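Local coordinates for protein diaminobutyrate-pyruvate transaminase and L-2,4-diaminobutyrate decarboxylase (Vibrio parahaemolyticus, PDB 2QMA) that probably decarboxylates L-2,4-diaminobutyrate with pyridoxal 5'-phosphate through this C-terminal domain, the rest of the full-length protein carrying an aminotransferase domain, at residues Thr98-Pro110 with Lys469-Phe482. Sequence-based numbering, arbitrary orientation.
Sequences TQHPDCIAHLHTP and KFTILNPCLTTSDF
Thr471 grips two successive carbonyls of the 98-110 loop. Its N donates to Ile104 O at 2.8 Å, and its OG1 donates to Ala105 O at 2.7 Å, from above the carbonyl plane; chi1 -58° sets OG1 beside the backbone N and CG2 anti to it, where the methyl meets Leu107 CD2 at 3.6 Å. A water lies within hydrogen-bonding reach of the next loop carbonyl, His106 O, and of Thr471 O, though it has more acceptors near it than protons. Another accepts from Lys469 NZ and also binds His106 ND1, while Lys469 NZ pairs with Asp270 and His106 NE2 bonds Asp133 of the second subunit. Further along, Asn474 ND2 donates to two waters, one within hydrogen-bonding reach of Thr98 O, the other donating to Gln99 O; its OD1 accepts from Cys476 N, closing an Asx turn. A water also links Asp102 OD1 to Asp481 O. Between these polar links, Ile104 CD1 packs 3.6 Å from Phe482 CE1. Leu107 also nears Lys325, predicted to carry the cofactor though none is attached here; its backbone O bonds Thr109 OG1. The contact joins a dimer-interface loop beside the probable cofactor site to strand 465-471 and helix 479-495 of a fold-type I pyridoxal-phosphate decarboxylase.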
loop_
_atom_site.group_PDB
_atom_site.type_symbol
_atom_site.label_atom_id
_atom_site.label_comp_id
_atom_site.label_asym_id
_atom_site.label_seq_id
_atom_site.Cartn_x
_atom_site.Cartn_y
_atom_site.Cartn_z
ATOM N N THR A 98 -4.355 0.984 -20.195
ATOM C CA THR A 98 -2.905 1.114 -20.403
ATOM C C THR A 98 -2.429 0.177 -21.492
ATOM O O THR A 98 -1.335 0.377 -22.052
ATOM C CB THR A 98 -2.095 0.760 -19.132
ATOM O OG1 THR A 98 -2.303 -0.628 -18.797
ATOM C CG2 THR A 98 -2.446 1.686 -17.979
ATOM N N GLN A 99 -3.265 -0.828 -21.806
ATOM C CA GLN A 99 -2.916 -1.828 -22.825
ATOM C C GLN A 99 -3.136 -1.308 -24.227
ATOM O O GLN A 99 -2.693 -1.937 -25.187
ATOM C CB GLN A 99 -3.709 -3.128 -22.646
ATOM C CG GLN A 99 -3.362 -3.903 -21.387
ATOM C CD GLN A 99 -4.215 -3.510 -20.158
ATOM O OE1 GLN A 99 -5.062 -2.587 -20.190
ATOM N NE2 GLN A 99 -4.002 -4.246 -19.076
ATOM N N HIS A 100 -3.860 -0.199 -24.354
ATOM C CA HIS A 100 -4.080 0.386 -25.661
ATOM C C HIS A 100 -2.884 1.284 -26.042
ATOM O O HIS A 100 -2.426 2.093 -25.197
ATOM C CB HIS A 100 -5.392 1.189 -25.705
ATOM C CG HIS A 100 -5.803 1.533 -27.114
ATOM N ND1 HIS A 100 -5.251 2.588 -27.817
ATOM C CD2 HIS A 100 -6.651 0.913 -27.971
ATOM C CE1 HIS A 100 -5.751 2.600 -29.045
ATOM N NE2 HIS A 100 -6.625 1.615 -29.151
ATOM N N PRO A 101 -2.390 1.174 -27.289
ATOM C CA PRO A 101 -1.210 1.946 -27.693
ATOM C C PRO A 101 -1.330 3.451 -27.494
ATOM O O PRO A 101 -0.324 4.110 -27.373
ATOM C CB PRO A 101 -1.080 1.673 -29.205
ATOM C CG PRO A 101 -2.022 0.536 -29.497
ATOM C CD PRO A 101 -2.912 0.299 -28.375
ATOM N N ASP A 102 -2.543 3.984 -27.517
ATOM C CA ASP A 102 -2.744 5.440 -27.470
ATOM C C ASP A 102 -2.899 5.930 -26.027
ATOM O O ASP A 102 -3.110 7.097 -25.770
ATOM C CB ASP A 102 -3.929 5.846 -28.379
ATOM C CG ASP A 102 -3.642 5.589 -29.861
ATOM O OD1 ASP A 102 -2.464 5.712 -30.278
ATOM O OD2 ASP A 102 -4.610 5.271 -30.595
ATOM N N CYS A 103 -2.723 5.010 -25.085
ATOM C CA CYS A 103 -2.564 5.368 -23.672
ATOM C C CYS A 103 -1.065 5.499 -23.345
ATOM O O CYS A 103 -0.364 4.503 -23.200
ATOM C CB CYS A 103 -3.236 4.330 -22.798
ATOM S SG CYS A 103 -3.273 4.858 -21.055
ATOM N N ILE A 104 -0.566 6.736 -23.256
ATOM C CA ILE A 104 0.870 6.960 -23.399
ATOM C C ILE A 104 1.331 8.236 -22.707
ATOM O O ILE A 104 2.260 8.896 -23.187
ATOM C CB ILE A 104 1.268 6.979 -24.936
ATOM C CG1 ILE A 104 2.743 6.629 -25.116
ATOM C CG2 ILE A 104 0.903 8.295 -25.585
ATOM C CD1 ILE A 104 3.191 6.229 -26.565
ATOM N N ALA A 105 0.688 8.583 -21.582
ATOM C CA ALA A 105 0.900 9.864 -20.925
ATOM C C ALA A 105 1.948 9.830 -19.792
ATOM O O ALA A 105 2.840 10.689 -19.741
ATOM C CB ALA A 105 -0.416 10.375 -20.352
ATOM N N HIS A 106 1.793 8.860 -18.889
ATOM C CA HIS A 106 2.386 8.906 -17.535
ATOM C C HIS A 106 3.153 7.643 -17.215
ATOM O O HIS A 106 3.160 6.678 -18.001
ATOM C CB HIS A 106 1.254 9.022 -16.488
ATOM C CG HIS A 106 0.276 10.123 -16.766
ATOM N ND1 HIS A 106 0.656 11.443 -16.889
ATOM C CD2 HIS A 106 -1.068 10.105 -16.907
ATOM C CE1 HIS A 106 -0.409 12.187 -17.117
ATOM N NE2 HIS A 106 -1.467 11.399 -17.147
ATOM N N LEU A 107 3.778 7.624 -16.037
ATOM C CA LEU A 107 4.455 6.414 -15.576
ATOM C C LEU A 107 3.423 5.463 -14.993
ATOM O O LEU A 107 3.416 5.172 -13.793
ATOM C CB LEU A 107 5.562 6.770 -14.577
ATOM C CG LEU A 107 6.760 7.473 -15.231
ATOM C CD1 LEU A 107 7.715 8.068 -14.175
ATOM C CD2 LEU A 107 7.566 6.537 -16.161
ATOM N N HIS A 108 2.556 4.993 -15.879
ATOM C CA HIS A 108 1.402 4.178 -15.549
ATOM C C HIS A 108 1.486 2.993 -16.514
ATOM O O HIS A 108 1.200 3.128 -17.694
ATOM C CB HIS A 108 0.119 4.969 -15.766
ATOM C CG HIS A 108 -1.134 4.198 -15.462
ATOM N ND1 HIS A 108 -2.350 4.497 -16.040
ATOM C CD2 HIS A 108 -1.352 3.132 -14.653
ATOM C CE1 HIS A 108 -3.267 3.660 -15.583
ATOM N NE2 HIS A 108 -2.684 2.825 -14.739
ATOM N N THR A 109 1.895 1.841 -15.975
ATOM C CA THR A 109 2.442 0.748 -16.754
ATOM C C THR A 109 1.408 -0.297 -17.189
ATOM O O THR A 109 0.492 -0.665 -16.407
ATOM C CB THR A 109 3.672 0.117 -15.972
ATOM O OG1 THR A 109 4.607 -0.452 -16.887
ATOM C CG2 THR A 109 3.255 -0.899 -14.912
ATOM N N PRO A 110 1.520 -0.764 -18.443
ATOM C CA PRO A 110 0.701 -1.920 -18.812
ATOM C C PRO A 110 1.291 -3.154 -18.075
ATOM O O PRO A 110 2.515 -3.389 -18.111
ATOM C CB PRO A 110 0.847 -1.993 -20.344
ATOM C CG PRO A 110 2.226 -1.385 -20.635
ATOM C CD PRO A 110 2.393 -0.306 -19.549
ATOM N N LYS A 469 3.278 15.362 -23.880
ATOM C CA LYS A 469 4.210 14.320 -23.486
ATOM C C LYS A 469 3.727 12.905 -23.803
ATOM O O LYS A 469 2.571 12.537 -23.522
ATOM C CB LYS A 469 4.542 14.418 -21.978
ATOM C CG LYS A 469 5.388 13.259 -21.457
ATOM C CD LYS A 469 5.890 13.521 -19.999
ATOM C CE LYS A 469 4.753 13.449 -18.977
ATOM N NZ LYS A 469 5.339 13.543 -17.570
ATOM N N PHE A 470 4.640 12.132 -24.375
ATOM C CA PHE A 470 4.549 10.691 -24.476
ATOM C C PHE A 470 5.496 10.158 -23.382
ATOM O O PHE A 470 6.683 10.545 -23.323
ATOM C CB PHE A 470 5.109 10.148 -25.815
ATOM C CG PHE A 470 4.349 10.526 -27.079
ATOM C CD1 PHE A 470 3.022 10.966 -27.072
ATOM C CD2 PHE A 470 4.978 10.340 -28.315
ATOM C CE1 PHE A 470 2.346 11.259 -28.317
ATOM C CE2 PHE A 470 4.319 10.611 -29.533
ATOM C CZ PHE A 470 3.013 11.088 -29.528
ATOM N N THR A 471 4.983 9.240 -22.575
ATOM C CA THR A 471 5.789 8.355 -21.747
ATOM C C THR A 471 5.705 6.955 -22.340
ATOM O O THR A 471 4.694 6.230 -22.166
ATOM C CB THR A 471 5.314 8.408 -20.287
ATOM O OG1 THR A 471 5.409 9.768 -19.850
ATOM C CG2 THR A 471 6.225 7.546 -19.381
ATOM N N ILE A 472 6.712 6.609 -23.133
ATOM C CA ILE A 472 6.698 5.322 -23.831
ATOM C C ILE A 472 7.095 4.170 -22.900
ATOM O O ILE A 472 8.236 4.092 -22.407
ATOM C CB ILE A 472 7.600 5.315 -25.087
ATOM C CG1 ILE A 472 7.318 6.545 -25.969
ATOM C CG2 ILE A 472 7.398 3.976 -25.866
ATOM C CD1 ILE A 472 8.469 6.894 -26.974
ATOM N N LEU A 473 6.151 3.282 -22.634
ATOM C CA LEU A 473 6.439 2.167 -21.736
ATOM C C LEU A 473 6.225 0.836 -22.389
ATOM O O LEU A 473 7.007 -0.079 -22.201
ATOM C CB LEU A 473 5.620 2.219 -20.445
ATOM C CG LEU A 473 5.849 3.344 -19.419
ATOM C CD1 LEU A 473 4.956 3.158 -18.174
ATOM C CD2 LEU A 473 7.341 3.498 -19.033
ATOM N N ASN A 474 5.134 0.719 -23.132
ATOM C CA ASN A 474 4.797 -0.543 -23.785
ATOM C C ASN A 474 5.919 -0.892 -24.792
ATOM O O ASN A 474 6.208 -0.093 -25.692
ATOM C CB ASN A 474 3.443 -0.406 -24.469
ATOM C CG ASN A 474 2.934 -1.706 -25.049
ATOM O OD1 ASN A 474 3.702 -2.635 -25.336
ATOM N ND2 ASN A 474 1.618 -1.781 -25.240
ATOM N N PRO A 475 6.580 -2.063 -24.610
ATOM C CA PRO A 475 7.705 -2.408 -25.493
ATOM C C PRO A 475 7.253 -3.017 -26.823
ATOM O O PRO A 475 8.089 -3.435 -27.641
ATOM C CB PRO A 475 8.525 -3.386 -24.633
ATOM C CG PRO A 475 7.467 -4.124 -23.807
ATOM C CD PRO A 475 6.333 -3.112 -23.605
ATOM N N CYS A 476 5.930 -3.038 -27.051
ATOM C CA CYS A 476 5.338 -3.772 -28.192
ATOM C C CYS A 476 4.763 -2.874 -29.285
ATOM O O CYS A 476 4.099 -3.342 -30.200
ATOM C CB CYS A 476 4.246 -4.727 -27.655
ATOM S SG CYS A 476 4.892 -6.081 -26.655
ATOM N N LEU A 477 5.008 -1.580 -29.168
ATOM C CA LEU A 477 4.588 -0.556 -30.122
ATOM C C LEU A 477 5.492 -0.503 -31.352
ATOM O O LEU A 477 6.668 -0.809 -31.265
ATOM C CB LEU A 477 4.614 0.813 -29.428
ATOM C CG LEU A 477 3.807 0.963 -28.130
ATOM C CD1 LEU A 477 4.043 2.359 -27.508
ATOM C CD2 LEU A 477 2.319 0.703 -28.335
ATOM N N THR A 478 4.919 -0.113 -32.499
ATOM C CA THR A 478 5.641 -0.089 -33.773
ATOM C C THR A 478 5.652 1.327 -34.319
ATOM O O THR A 478 4.924 2.193 -33.832
ATOM C CB THR A 478 4.945 -1.006 -34.839
ATOM O OG1 THR A 478 3.601 -0.561 -34.998
ATOM C CG2 THR A 478 4.910 -2.444 -34.390
ATOM N N THR A 479 6.489 1.562 -35.334
ATOM C CA THR A 479 6.549 2.852 -36.027
ATOM C C THR A 479 5.151 3.296 -36.435
ATOM O O THR A 479 4.779 4.438 -36.218
ATOM C CB THR A 479 7.461 2.776 -37.296
ATOM O OG1 THR A 479 8.716 2.192 -36.939
ATOM C CG2 THR A 479 7.699 4.163 -37.909
ATOM N N SER A 480 4.381 2.383 -37.020
ATOM C CA SER A 480 3.045 2.707 -37.522
ATOM C C SER A 480 2.092 3.115 -36.382
ATOM O O SER A 480 1.170 3.897 -36.597
ATOM C CB SER A 480 2.478 1.530 -38.330
ATOM O OG SER A 480 2.462 0.371 -37.506
ATOM N N ASP A 481 2.307 2.578 -35.175
ATOM C CA ASP A 481 1.539 3.063 -34.015
ATOM C C ASP A 481 1.766 4.554 -33.781
ATOM O O ASP A 481 0.811 5.293 -33.496
ATOM C CB ASP A 481 1.898 2.280 -32.733
ATOM C CG ASP A 481 1.386 0.823 -32.777
ATOM O OD1 ASP A 481 0.303 0.584 -33.345
ATOM O OD2 ASP A 481 2.062 -0.087 -32.249
ATOM N N PHE A 482 3.033 4.976 -33.874
ATOM C CA PHE A 482 3.431 6.357 -33.607
ATOM C C PHE A 482 2.991 7.287 -34.727
ATOM O O PHE A 482 2.509 8.380 -34.450
ATOM C CB PHE A 482 4.922 6.449 -33.307
ATOM C CG PHE A 482 5.256 6.001 -31.899
ATOM C CD1 PHE A 482 4.949 6.828 -30.817
ATOM C CD2 PHE A 482 5.787 4.730 -31.663
ATOM C CE1 PHE A 482 5.201 6.427 -29.495
ATOM C CE2 PHE A 482 6.051 4.296 -30.308
ATOM C CZ PHE A 482 5.768 5.167 -29.246
HETATM O O HOH W 1 0.188 0.403 -24.504
HETATM O O HOH W 2 -0.517 -3.567 -26.259
HETATM O O HOH W 3 -1.790 4.738 -32.619
HETATM O O HOH W 4 2.539 5.973 -20.624
HETATM O O HOH W 5 3.009 12.523 -15.927
#